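Local coordinates for intracellular protein transport protein USO1 (Saccharomyces cerevisiae S288c, PDB 6LSU), which acts as a membrane tether required for protein transport from the endoplasmic reticulum to the Golgi complex, at residues T323-T326 against K327-A331; D334-V337 against L338-L342; T361-N364 against M365-N369; N369-A372 against Q373-S377; R429-K432 against A433-D437. One frame throughout, in Å; residues are numbered along the deposited sequence.

All five contacts are helical turns or helix ends from the armadillo repeats of the globular head: contacts 1 and 2, with most of contact 3, belong to repeat 6, contact 4 and most of contact 5 to repeat 7. They illustrate how such a solenoid is assembled, short local bonds shaping each helix while side chains reach across to the next. Contact 3 is central, its centre lying about 10 Å from that of contact 1, 9 Å from contact 4 and 8 Å from contact 5. Contacts 3 and 4 share Asn369. Contact 2 joins contact 4 through Leu342 CD1, 3.5 Å from Phe376 CE1, whereas contacts 1 and 5 do not touch, their nearest atoms being about 7 Å apart.

Contact 1 of 5, residues T323-T326 against K327-A331; sequences TVTT and KHQNA
His328 N donates to Val324 O at 2.7 Å, nearly straight at 171°, and Gln329 N to Thr325 O and Asn330 N to Thr326 O repeat the pattern through the opening turn of helix 325-333. The polar ends find their partners beyond the turn: Gln329 NE2 gives to the carbonyls of Asn364 and Arg367, while Gln329 OE1 and Asn330 OD1 both accept from Asn369 ND2. Thr325 OG1 has its partners in Glu319 O and Asn322 O. Alongside the backbone bonds, the extended Gln329 chain crosses the Thr325 methyl, CG2 standing 3.8 Å from Gln329 CD. Thr326 and Asn330 run side by side, with Thr326 CG2 3.6 Å from Asn330 ND2. Val324 comes over a face of the His328 ring, its CB 3.4 Å from CE1, and the ring also meets Thr272 and Leu275 of helix 268-276. Shortening His328 to an alanine would probably leave Val324 without its flat neighbour, open a gap toward helix 268-276 and remove the weak donor to Thr317 O. One helical turn thus divides its chemistry, apolar atoms and an imidazole toward one helix, two amides toward the loop that carries Asn369.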
loop_
_atom_site.group_PDB
_atom_site.type_symbol
_atom_site.label_atom_id
_atom_site.label_comp_id
_atom_site.label_asym_id
_atom_site.label_seq_id
_atom_site.Cartn_x
_atom_site.Cartn_y
_atom_site.Cartn_z
ATOM N N THR A 323 3.965 1.920 -19.607
ATOM C CA THR A 323 3.607 2.712 -20.818
ATOM C C THR A 323 2.079 2.857 -20.899
ATOM O O THR A 323 1.620 3.888 -21.451
ATOM C CB THR A 323 4.244 2.126 -22.089
ATOM O OG1 THR A 323 4.047 0.711 -22.112
ATOM C CG2 THR A 323 5.729 2.422 -22.193
ATOM N N VAL A 324 1.325 1.929 -20.290
ATOM C CA VAL A 324 -0.165 1.849 -20.417
ATOM C C VAL A 324 -0.864 2.703 -19.346
ATOM O O VAL A 324 -2.107 2.882 -19.449
ATOM C CB VAL A 324 -0.677 0.396 -20.359
ATOM C CG1 VAL A 324 -1.425 0.019 -21.625
ATOM C CG2 VAL A 324 0.424 -0.599 -20.052
ATOM N N THR A 325 -0.105 3.217 -18.377
ATOM C CA THR A 325 -0.617 3.935 -17.187
ATOM C C THR A 325 -1.584 5.026 -17.626
ATOM O O THR A 325 -2.756 5.058 -17.108
ATOM C CB THR A 325 0.530 4.506 -16.361
ATOM O OG1 THR A 325 1.277 3.355 -15.976
ATOM C CG2 THR A 325 0.032 5.302 -15.176
ATOM N N THR A 326 -1.120 5.898 -18.515
ATOM C CA THR A 326 -1.968 7.012 -18.986
ATOM C C THR A 326 -3.265 6.423 -19.515
ATOM O O THR A 326 -4.323 6.952 -19.106
ATOM C CB THR A 326 -1.233 7.876 -19.989
ATOM O OG1 THR A 326 -0.054 8.279 -19.275
ATOM C CG2 THR A 326 -2.061 9.063 -20.454
ATOM N N LYS A 327 -3.166 5.369 -20.356
ATOM C CA LYS A 327 -4.315 4.730 -21.013
ATOM C C LYS A 327 -5.249 4.294 -19.887
ATOM O O LYS A 327 -6.444 4.713 -19.900
ATOM C CB LYS A 327 -3.849 3.616 -21.966
ATOM C CG LYS A 327 -4.924 3.015 -22.871
ATOM C CD LYS A 327 -5.209 1.535 -22.612
ATOM C CE LYS A 327 -6.205 0.912 -23.579
ATOM N NZ LYS A 327 -7.512 1.620 -23.565
ATOM N N HIS A 328 -4.737 3.466 -18.971
ATOM C CA HIS A 328 -5.499 2.932 -17.816
ATOM C C HIS A 328 -6.105 4.094 -17.020
ATOM O O HIS A 328 -7.315 4.009 -16.734
ATOM C CB HIS A 328 -4.601 2.075 -16.932
ATOM C CG HIS A 328 -4.195 0.796 -17.577
ATOM N ND1 HIS A 328 -3.002 0.159 -17.277
ATOM C CD2 HIS A 328 -4.753 0.095 -18.586
ATOM C CE1 HIS A 328 -2.871 -0.904 -18.041
ATOM N NE2 HIS A 328 -3.934 -0.962 -18.845
ATOM N N GLN A 329 -5.285 5.120 -16.679
ATOM C CA GLN A 329 -5.721 6.299 -15.907
ATOM C C GLN A 329 -6.964 6.868 -16.606
ATOM O O GLN A 329 -8.047 6.966 -15.951
ATOM C CB GLN A 329 -4.614 7.332 -15.750
ATOM C CG GLN A 329 -3.658 7.079 -14.586
ATOM C CD GLN A 329 -2.493 8.041 -14.645
ATOM O OE1 GLN A 329 -2.061 8.430 -15.740
ATOM N NE2 GLN A 329 -2.070 8.503 -13.470
ATOM N N ASN A 330 -6.798 7.194 -17.902
ATOM C CA ASN A 330 -7.836 7.741 -18.817
ATOM C C ASN A 330 -9.063 6.828 -18.830
ATOM O O ASN A 330 -10.159 7.331 -18.629
ATOM C CB ASN A 330 -7.266 7.935 -20.223
ATOM C CG ASN A 330 -6.273 9.074 -20.337
ATOM O OD1 ASN A 330 -6.203 9.942 -19.479
ATOM N ND2 ASN A 330 -5.539 9.109 -21.438
ATOM N N ALA A 331 -8.861 5.518 -18.984
ATOM C CA ALA A 331 -9.932 4.506 -18.873
ATOM C C ALA A 331 -10.665 4.665 -17.528
ATOM O O ALA A 331 -11.914 4.758 -17.524
ATOM C CB ALA A 331 -9.373 3.116 -19.070
#

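Contact 2 of 5, residues D334-V337 against L338-L342; sequences DSSV and LMVVL
Val337 and Val341 meet methyl to methyl on one side of helix 337-346, CG1 of the first 3.9 Å from CG1 of the second. Their side chains cross at a slant. In Val337 the CG1 branch lies opposite the backbone N (chi1 -176°), a setting that sends it past the carbonyl carbon and forward along the helix; Val341 turns its CG1 back to meet it, the branch lying beside its own backbone N. Next to this pair, Val340 CG2 reaches Ser336 CB at 4.0 Å. That methyl faces backward because the other branch, CG1, takes the place opposite the amide nitrogen (chi1 176°). Two backbone bonds hold the side chains in this order, Val340 N to Ser336 O at 2.8 Å and Val341 N to Val337 O at the same length.

The start of the helix carries a side-chain cap: Ser335 OG accepts from Val337 N at 3.3 Å, with a donor angle of 153°. The same hydroxyl bonds to Leu332 O, tying the end of helix 325-333 to the beginning of the next within armadillo repeat 6. Both valines of the first pair face helix 301-317, Val337 against Val314 and Val341 against Leu311. Val340 is placed against Leu287 at the end of helix 280-287. Met339 brings its CB to within 3.6 Å of Ser336 O, but its chain then bends at chi2 and chi3 and leaves the turn, packing on Ile379; Leu338 meets that isoleucine too, and Met365.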
loop_
_atom_site.group_PDB
_atom_site.type_symbol
_atom_site.label_atom_id
_atom_site.label_comp_id
_atom_site.label_asym_id
_atom_site.label_seq_id
_atom_site.Cartn_x
_atom_site.Cartn_y
_atom_site.Cartn_z
ATOM N N ASP A 334 -12.955 7.676 -17.278
ATOM C CA ASP A 334 -14.160 7.508 -18.127
ATOM C C ASP A 334 -15.167 6.560 -17.459
ATOM O O ASP A 334 -16.029 6.021 -18.186
ATOM C CB ASP A 334 -13.795 6.967 -19.514
ATOM C CG ASP A 334 -14.903 7.154 -20.541
ATOM O OD1 ASP A 334 -15.880 7.893 -20.221
ATOM O OD2 ASP A 334 -14.774 6.587 -21.650
ATOM N N SER A 335 -15.086 6.355 -16.148
ATOM C CA SER A 335 -16.100 5.605 -15.361
ATOM C C SER A 335 -16.408 6.380 -14.080
ATOM O O SER A 335 -16.008 7.548 -14.012
ATOM C CB SER A 335 -15.636 4.185 -15.083
ATOM O OG SER A 335 -14.591 4.146 -14.124
ATOM N N SER A 336 -17.088 5.761 -13.114
ATOM C CA SER A 336 -17.361 6.391 -11.796
ATOM C C SER A 336 -16.234 6.110 -10.777
ATOM O O SER A 336 -16.351 6.571 -9.639
ATOM C CB SER A 336 -18.736 6.003 -11.283
ATOM O OG SER A 336 -18.997 4.610 -11.442
ATOM N N VAL A 337 -15.135 5.456 -11.159
ATOM C CA VAL A 337 -14.215 4.843 -10.153
ATOM C C VAL A 337 -13.569 5.945 -9.308
ATOM O O VAL A 337 -13.631 5.826 -8.078
ATOM C CB VAL A 337 -13.183 3.881 -10.765
ATOM C CG1 VAL A 337 -12.361 3.220 -9.672
ATOM C CG2 VAL A 337 -13.849 2.803 -11.581
ATOM N N LEU A 338 -13.038 6.996 -9.926
ATOM C CA LEU A 338 -12.371 8.124 -9.225
ATOM C C LEU A 338 -13.308 8.735 -8.203
ATOM O O LEU A 338 -12.874 9.008 -7.054
ATOM C CB LEU A 338 -11.958 9.227 -10.194
ATOM C CG LEU A 338 -11.197 10.382 -9.521
ATOM C CD1 LEU A 338 -9.949 9.873 -8.801
ATOM C CD2 LEU A 338 -10.820 11.468 -10.534
ATOM N N MET A 339 -14.516 9.018 -8.616
ATOM C CA MET A 339 -15.518 9.664 -7.761
ATOM C C MET A 339 -15.843 8.669 -6.656
ATOM O O MET A 339 -16.055 9.059 -5.525
ATOM C CB MET A 339 -16.780 10.013 -8.562
ATOM C CG MET A 339 -17.733 10.851 -7.765
ATOM S SD MET A 339 -16.970 12.472 -7.491
ATOM C CE MET A 339 -17.553 12.760 -5.812
ATOM N N VAL A 340 -15.957 7.404 -6.982
ATOM C CA VAL A 340 -16.309 6.397 -5.933
ATOM C C VAL A 340 -15.154 6.275 -4.917
ATOM O O VAL A 340 -15.463 6.214 -3.699
ATOM C CB VAL A 340 -16.693 5.046 -6.544
ATOM C CG1 VAL A 340 -16.960 4.025 -5.441
ATOM C CG2 VAL A 340 -17.933 5.209 -7.406
ATOM N N VAL A 341 -13.891 6.196 -5.356
ATOM C CA VAL A 341 -12.826 6.016 -4.326
ATOM C C VAL A 341 -12.695 7.297 -3.464
ATOM O O VAL A 341 -12.422 7.172 -2.308
ATOM C CB VAL A 341 -11.498 5.433 -4.870
ATOM C CG1 VAL A 341 -11.677 4.499 -6.043
ATOM C CG2 VAL A 341 -10.461 6.454 -5.120
ATOM N N LEU A 342 -12.933 8.489 -4.007
ATOM C CA LEU A 342 -12.866 9.766 -3.249
ATOM C C LEU A 342 -14.022 9.840 -2.289
ATOM O O LEU A 342 -13.802 10.409 -1.230
ATOM C CB LEU A 342 -12.932 10.979 -4.177
ATOM C CG LEU A 342 -11.698 11.242 -5.032
ATOM C CD1 LEU A 342 -11.958 12.429 -5.964
ATOM C CD2 LEU A 342 -10.497 11.489 -4.155
#

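Contact 3 of 5, residues T361-N364 against M365-N369; sequences TAAN and MVRSN
Asn364 OD1 accepts from Arg367 NH2 at 2.5 Å, a weak bond, its donor angle only 125°. The oxygen sits at the edge of the guanidinium, in its plane, while the two flat groups stand 79° apart. The other end of the Asn364 amide is occupied as well, ND2 bonding to Ser315 OG. Over the centre of one guanidinium face lies Ala363 O, 3.6 Å above the plane; the bends of the arginine chain at chi2 and chi3 fold the group back over this carbonyl.

Ala363 O is a shared acceptor: Arg367 N donates to it at 3.0 Å, and Val366 N adds a weak bond at 3.4 Å. Val366 N is itself divided, with a second weak bond to Ala362 O. This splitting accompanies the end of helix 354-366, where Arg367 leaves helical geometry and a type II beta turn runs from Val366 to Asn369, closed by a weak bond from Asn369 N to Val366 O. Further back the pattern is regular, Met365 N reaching Thr361 O at 2.9 Å. Thr361 OG1 bonds to Val357 O, with a weaker link to Leu311 O, and its methyl CG2 touches Met365 CE at 3.6 Å.

Four helices border the turn. Helix 325-333 comes up to the carbonyls of Asn364 and Arg367 through Gln329, Ala362 and Met365 face Val341 of helix 337-346, Thr361 and Met365 lie on Val314 of helix 301-317, and Ala363 and Arg367 press on Ala433 of helix 421-435.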
loop_
_atom_site.group_PDB
_atom_site.type_symbol
_atom_site.label_atom_id
_atom_site.label_comp_id
_atom_site.label_asym_id
_atom_site.label_seq_id
_atom_site.Cartn_x
_atom_site.Cartn_y
_atom_site.Cartn_z
ATOM N N THR A 361 -4.879 5.204 -3.731
ATOM C CA THR A 361 -5.462 4.702 -4.986
ATOM C C THR A 361 -5.780 5.942 -5.868
ATOM O O THR A 361 -5.273 6.016 -7.058
ATOM C CB THR A 361 -6.650 3.766 -4.712
ATOM O OG1 THR A 361 -6.240 2.652 -3.898
ATOM C CG2 THR A 361 -7.267 3.317 -6.021
ATOM N N ALA A 362 -6.552 6.910 -5.361
ATOM C CA ALA A 362 -6.838 8.136 -6.149
ATOM C C ALA A 362 -5.519 8.758 -6.592
ATOM O O ALA A 362 -5.486 9.322 -7.663
ATOM C CB ALA A 362 -7.681 9.155 -5.386
ATOM N N ALA A 363 -4.462 8.670 -5.799
ATOM C CA ALA A 363 -3.196 9.359 -6.151
ATOM C C ALA A 363 -2.612 8.642 -7.384
ATOM O O ALA A 363 -2.091 9.287 -8.262
ATOM C CB ALA A 363 -2.253 9.423 -4.958
ATOM N N ASN A 364 -2.641 7.335 -7.403
ATOM C CA ASN A 364 -2.176 6.547 -8.572
ATOM C C ASN A 364 -3.027 6.847 -9.825
ATOM O O ASN A 364 -2.487 7.050 -10.895
ATOM C CB ASN A 364 -2.234 5.075 -8.250
ATOM C CG ASN A 364 -1.072 4.644 -7.396
ATOM O OD1 ASN A 364 0.070 5.077 -7.606
ATOM N ND2 ASN A 364 -1.387 3.713 -6.502
ATOM N N MET A 365 -4.319 7.025 -9.642
ATOM C CA MET A 365 -5.256 7.374 -10.731
ATOM C C MET A 365 -4.943 8.725 -11.419
ATOM O O MET A 365 -5.257 8.837 -12.639
ATOM C CB MET A 365 -6.682 7.406 -10.178
ATOM C CG MET A 365 -7.103 6.018 -9.645
ATOM S SD MET A 365 -8.872 5.965 -9.633
ATOM C CE MET A 365 -9.219 5.723 -7.913
ATOM N N VAL A 366 -4.371 9.723 -10.729
ATOM C CA VAL A 366 -4.284 11.118 -11.283
ATOM C C VAL A 366 -2.841 11.557 -11.468
ATOM O O VAL A 366 -2.593 12.511 -12.189
ATOM C CB VAL A 366 -5.034 12.132 -10.429
ATOM C CG1 VAL A 366 -6.447 11.704 -10.165
ATOM C CG2 VAL A 366 -4.328 12.393 -9.131
ATOM N N ARG A 367 -1.905 10.849 -10.874
ATOM C CA ARG A 367 -0.499 11.275 -10.899
ATOM C C ARG A 367 -0.057 11.564 -12.329
ATOM O O ARG A 367 -0.003 10.651 -13.118
ATOM C CB ARG A 367 0.368 10.169 -10.300
ATOM C CG ARG A 367 1.840 10.583 -10.184
ATOM C CD ARG A 367 2.602 10.059 -8.979
ATOM N NE ARG A 367 2.010 8.799 -8.550
ATOM C CZ ARG A 367 1.458 8.571 -7.374
ATOM N NH1 ARG A 367 1.465 9.501 -6.459
ATOM N NH2 ARG A 367 0.886 7.416 -7.112
ATOM N N SER A 368 0.291 12.793 -12.644
ATOM C CA SER A 368 1.028 13.148 -13.900
ATOM C C SER A 368 0.170 13.052 -15.173
ATOM O O SER A 368 0.710 12.718 -16.206
ATOM C CB SER A 368 2.222 12.260 -14.035
ATOM O OG SER A 368 3.346 13.016 -13.701
ATOM N N ASN A 369 -1.129 13.298 -15.071
ATOM C CA ASN A 369 -2.114 13.122 -16.160
ATOM C C ASN A 369 -2.918 14.412 -16.133
ATOM O O ASN A 369 -3.813 14.463 -15.251
ATOM C CB ASN A 369 -2.961 11.893 -15.864
ATOM C CG ASN A 369 -3.958 11.537 -16.943
ATOM O OD1 ASN A 369 -4.702 12.392 -17.452
ATOM N ND2 ASN A 369 -4.011 10.253 -17.253
#

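Contact 4 of 5, residues N369-A372 against Q373-S377; sequences NEHA and QLEFS
Gln373 N reaches back to Asn369 O at 2.8 Å, closing the first turn of helix 370-376, for which Asn369 is the N-cap. The cap's OD1 accepts from Ala372 N at 2.8 Å, with the donor well above the carbonyl plane, 48° out of it. Gln373 itself sends an extended side chain along the start of the helix, its CG 3.3 Å from Asn369 O, and both ends of its amide have partners beyond the helix: OE1 with Asn438 ND2, NE2 with the carbonyls of Ala433 and Met436 at and just past the end of helix 421-435. Leu374 N bonds to Glu370 O, and the two side chains run abreast, Leu374 CD1 3.5 Å from Glu370 OE2.

Glu375 N donates to His371 O and, weakly, to Ala372 O. The Glu375 and His371 side chains run side by side, carboxylate and ring planes 15° apart, yet the touch is made by carbon: Glu375 CG is 3.6 Å from His371 NE2. The charge of Glu375 is taken up by a salt bridge to Lys378. Phe376 N returns to Ala372 O at 2.9 Å while, its CG opposite the backbone N (chi1 -161°), the ring swings away to Leu408 and Val366 and meets the Tyr434 ring at about 55°. Ser377 finishes the walk, its OG donating to Leu374 O at 2.7 Å.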
loop_
_atom_site.group_PDB
_atom_site.type_symbol
_atom_site.label_atom_id
_atom_site.label_comp_id
_atom_site.label_asym_id
_atom_site.label_seq_id
_atom_site.Cartn_x
_atom_site.Cartn_y
_atom_site.Cartn_z
ATOM N N ASN A 369 -1.129 13.298 -15.071
ATOM C CA ASN A 369 -2.114 13.122 -16.160
ATOM C C ASN A 369 -2.918 14.412 -16.133
ATOM O O ASN A 369 -3.813 14.463 -15.251
ATOM C CB ASN A 369 -2.961 11.893 -15.864
ATOM C CG ASN A 369 -3.958 11.537 -16.943
ATOM O OD1 ASN A 369 -4.702 12.392 -17.452
ATOM N ND2 ASN A 369 -4.011 10.253 -17.253
ATOM N N GLU A 370 -2.525 15.420 -16.949
ATOM C CA GLU A 370 -3.280 16.683 -17.104
ATOM C C GLU A 370 -4.793 16.394 -16.992
ATOM O O GLU A 370 -5.486 17.001 -16.184
ATOM C CB GLU A 370 -2.975 17.299 -18.473
ATOM C CG GLU A 370 -1.874 18.338 -18.517
ATOM C CD GLU A 370 -2.171 19.457 -19.507
ATOM O OE1 GLU A 370 -1.239 19.887 -20.254
ATOM O OE2 GLU A 370 -3.357 19.872 -19.554
ATOM N N HIS A 371 -5.298 15.488 -17.818
ATOM C CA HIS A 371 -6.754 15.223 -17.961
ATOM C C HIS A 371 -7.319 14.770 -16.593
ATOM O O HIS A 371 -8.401 15.292 -16.153
ATOM C CB HIS A 371 -7.018 14.170 -19.060
ATOM C CG HIS A 371 -8.472 13.894 -19.150
ATOM N ND1 HIS A 371 -9.010 12.673 -19.014
ATOM C CD2 HIS A 371 -9.496 14.747 -19.163
ATOM C CE1 HIS A 371 -10.316 12.772 -18.959
ATOM N NE2 HIS A 371 -10.635 14.029 -19.055
ATOM N N ALA A 372 -6.638 13.827 -15.936
ATOM C CA ALA A 372 -7.004 13.380 -14.562
ATOM C C ALA A 372 -6.916 14.551 -13.565
ATOM O O ALA A 372 -7.915 14.815 -12.891
ATOM C CB ALA A 372 -6.199 12.159 -14.134
ATOM N N GLN A 373 -5.842 15.302 -13.571
ATOM C CA GLN A 373 -5.648 16.489 -12.703
ATOM C C GLN A 373 -6.676 17.597 -12.986
ATOM O O GLN A 373 -7.258 18.188 -12.003
ATOM C CB GLN A 373 -4.233 17.016 -12.893
ATOM C CG GLN A 373 -3.209 16.000 -12.398
ATOM C CD GLN A 373 -1.820 16.274 -12.899
ATOM O OE1 GLN A 373 -1.625 17.024 -13.837
ATOM N NE2 GLN A 373 -0.830 15.723 -12.223
ATOM N N LEU A 374 -6.890 17.945 -14.269
ATOM C CA LEU A 374 -7.893 18.998 -14.560
ATOM C C LEU A 374 -9.314 18.503 -14.217
ATOM O O LEU A 374 -10.109 19.289 -13.766
ATOM C CB LEU A 374 -7.724 19.456 -16.006
ATOM C CG LEU A 374 -6.462 20.287 -16.217
ATOM C CD1 LEU A 374 -6.215 20.492 -17.684
ATOM C CD2 LEU A 374 -6.580 21.632 -15.542
ATOM N N GLU A 375 -9.594 17.209 -14.250
ATOM C CA GLU A 375 -10.952 16.739 -13.887
ATOM C C GLU A 375 -11.090 16.811 -12.368
ATOM O O GLU A 375 -12.157 17.288 -11.866
ATOM C CB GLU A 375 -11.177 15.361 -14.484
ATOM C CG GLU A 375 -11.592 15.469 -15.929
ATOM C CD GLU A 375 -12.995 16.042 -16.094
ATOM O OE1 GLU A 375 -13.145 17.237 -16.516
ATOM O OE2 GLU A 375 -13.944 15.296 -15.792
ATOM N N PHE A 376 -10.011 16.387 -11.693
ATOM C CA PHE A 376 -9.859 16.393 -10.217
ATOM C C PHE A 376 -10.171 17.776 -9.647
ATOM O O PHE A 376 -10.942 17.906 -8.679
ATOM C CB PHE A 376 -8.447 15.943 -9.844
ATOM C CG PHE A 376 -8.365 15.498 -8.410
ATOM C CD1 PHE A 376 -8.862 14.260 -8.037
ATOM C CD2 PHE A 376 -7.832 16.344 -7.447
ATOM C CE1 PHE A 376 -8.799 13.862 -6.716
ATOM C CE2 PHE A 376 -7.805 15.966 -6.125
ATOM C CZ PHE A 376 -8.286 14.734 -5.752
ATOM N N SER A 377 -9.601 18.811 -10.234
ATOM C CA SER A 377 -9.769 20.206 -9.766
ATOM C C SER A 377 -11.230 20.645 -9.796
ATOM O O SER A 377 -11.483 21.655 -9.232
ATOM C CB SER A 377 -8.994 21.155 -10.575
ATOM O OG SER A 377 -9.554 21.142 -11.869
#

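Contact 5 of 5, residues R429-K432 against A433-D437; sequences RLLK and AYFMD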
loop_
_atom_site.group_PDB
_atom_site.type_symbol
_atom_site.label_atom_id
_atom_site.label_comp_id
_atom_site.label_asym_id
_atom_site.label_seq_id
_atom_site.Cartn_x
_atom_site.Cartn_y
_atom_site.Cartn_z
ATOM N N ARG A 429 0.254 13.069 -0.236
ATOM C CA ARG A 429 0.660 12.317 -1.443
ATOM C C ARG A 429 -0.359 12.518 -2.586
ATOM O O ARG A 429 0.097 12.629 -3.738
ATOM C CB ARG A 429 0.821 10.845 -1.081
ATOM C CG ARG A 429 1.923 10.618 -0.058
ATOM C CD ARG A 429 3.276 10.313 -0.657
ATOM N NE ARG A 429 3.077 9.037 -1.314
ATOM C CZ ARG A 429 3.335 7.842 -0.786
ATOM N NH1 ARG A 429 3.898 7.737 0.411
ATOM N NH2 ARG A 429 3.057 6.753 -1.491
ATOM N N LEU A 430 -1.656 12.635 -2.286
ATOM C CA LEU A 430 -2.702 12.820 -3.316
ATOM C C LEU A 430 -2.558 14.215 -3.906
ATOM O O LEU A 430 -2.517 14.317 -5.149
ATOM C CB LEU A 430 -4.101 12.597 -2.719
ATOM C CG LEU A 430 -5.266 12.875 -3.653
ATOM C CD1 LEU A 430 -5.089 12.234 -5.015
ATOM C CD2 LEU A 430 -6.556 12.418 -3.026
ATOM N N LEU A 431 -2.398 15.225 -3.036
ATOM C CA LEU A 431 -2.127 16.616 -3.454
ATOM C C LEU A 431 -0.900 16.631 -4.350
ATOM O O LEU A 431 -0.869 17.457 -5.337
ATOM C CB LEU A 431 -1.894 17.493 -2.209
ATOM C CG LEU A 431 -3.167 18.060 -1.588
ATOM C CD1 LEU A 431 -2.881 18.585 -0.198
ATOM C CD2 LEU A 431 -3.757 19.163 -2.448
ATOM N N LYS A 432 0.143 15.889 -4.008
ATOM C CA LYS A 432 1.376 15.962 -4.845
ATOM C C LYS A 432 1.087 15.275 -6.192
ATOM O O LYS A 432 1.682 15.664 -7.171
ATOM C CB LYS A 432 2.544 15.352 -4.088
ATOM C CG LYS A 432 2.976 16.135 -2.864
ATOM C CD LYS A 432 4.250 15.558 -2.321
ATOM C CE LYS A 432 4.535 15.913 -0.894
ATOM N NZ LYS A 432 5.777 15.231 -0.494
ATOM N N ALA A 433 0.210 14.263 -6.213
ATOM C CA ALA A 433 -0.154 13.511 -7.425
ATOM C C ALA A 433 -0.953 14.481 -8.320
ATOM O O ALA A 433 -0.714 14.635 -9.579
ATOM C CB ALA A 433 -0.955 12.297 -7.052
ATOM N N TYR A 434 -1.813 15.246 -7.685
ATOM C CA TYR A 434 -2.608 16.268 -8.370
ATOM C C TYR A 434 -1.757 17.344 -9.044
ATOM O O TYR A 434 -2.040 17.808 -10.184
ATOM C CB TYR A 434 -3.527 16.862 -7.343
ATOM C CG TYR A 434 -4.238 18.098 -7.781
ATOM C CD1 TYR A 434 -5.237 18.032 -8.722
ATOM C CD2 TYR A 434 -4.013 19.302 -7.130
ATOM C CE1 TYR A 434 -5.982 19.151 -9.044
ATOM C CE2 TYR A 434 -4.764 20.429 -7.428
ATOM C CZ TYR A 434 -5.744 20.349 -8.402
ATOM O OH TYR A 434 -6.473 21.429 -8.763
ATOM N N PHE A 435 -0.708 17.797 -8.389
ATOM C CA PHE A 435 0.091 18.906 -8.945
ATOM C C PHE A 435 1.191 18.322 -9.795
ATOM O O PHE A 435 1.780 19.116 -10.587
ATOM C CB PHE A 435 0.755 19.748 -7.850
ATOM C CG PHE A 435 -0.198 20.609 -7.082
ATOM C CD1 PHE A 435 -0.973 21.560 -7.717
ATOM C CD2 PHE A 435 -0.307 20.494 -5.710
ATOM C CE1 PHE A 435 -1.893 22.321 -6.999
ATOM C CE2 PHE A 435 -1.236 21.244 -4.993
ATOM C CZ PHE A 435 -2.019 22.156 -5.638
ATOM N N MET A 436 1.499 17.039 -9.645
ATOM C CA MET A 436 2.727 16.480 -10.290
ATOM C C MET A 436 2.771 16.855 -11.768
ATOM O O MET A 436 1.792 16.545 -12.478
ATOM C CB MET A 436 2.762 14.957 -10.169
ATOM C CG MET A 436 4.096 14.422 -10.518
ATOM S SD MET A 436 5.166 14.809 -9.163
ATOM C CE MET A 436 4.666 13.482 -8.045
ATOM N N ASP A 437 3.879 17.483 -12.184
ATOM C CA ASP A 437 4.245 17.812 -13.598
ATOM C C ASP A 437 3.202 18.691 -14.277
ATOM O O ASP A 437 3.068 18.595 -15.489
ATOM C CB ASP A 437 4.406 16.545 -14.421
ATOM C CG ASP A 437 5.588 15.744 -13.951
ATOM O OD1 ASP A 437 6.649 16.378 -13.718
ATOM O OD2 ASP A 437 5.438 14.504 -13.832
#
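Leu431 and Phe435 adopt like first torsions (chi1 -86° and -72°), each CG opposite its own carbonyl carbon, and the two side chains therefore leave helix 421-435 side by side. They meet where Leu431 CD2 approaches Phe435 CE2 at 4.1 Å. Tyr434 takes the other course, its CG opposite the backbone N (chi1 169°), and brings CD2 over the centre of the Phe435 ring, 3.6 Å above its plane. Backbone bonds set the spacing: Tyr434 N donates to Leu430 O at 2.8 Å and Phe435 N to Leu431 O at 3.1 Å. The last of them, Met436 N to Lys432 O, is weak, as the chain leaves the helix at Met436. The Phe435 ring also stands edge-to-face with Phe527 and meets Phe445. Cutting Phe435 back to a serine would probably leave Leu431 CD2 and the Phe527 ring without their common neighbour and open a gap beside Tyr434. Lys432 stretches out to Asp522 and Tyr704, and Arg429 pairs with Asp684. The end of the helix therefore combines an aromatic cluster with basic residues whose charges are met by acids distant in sequence, linking repeat 7 to later parts of the head.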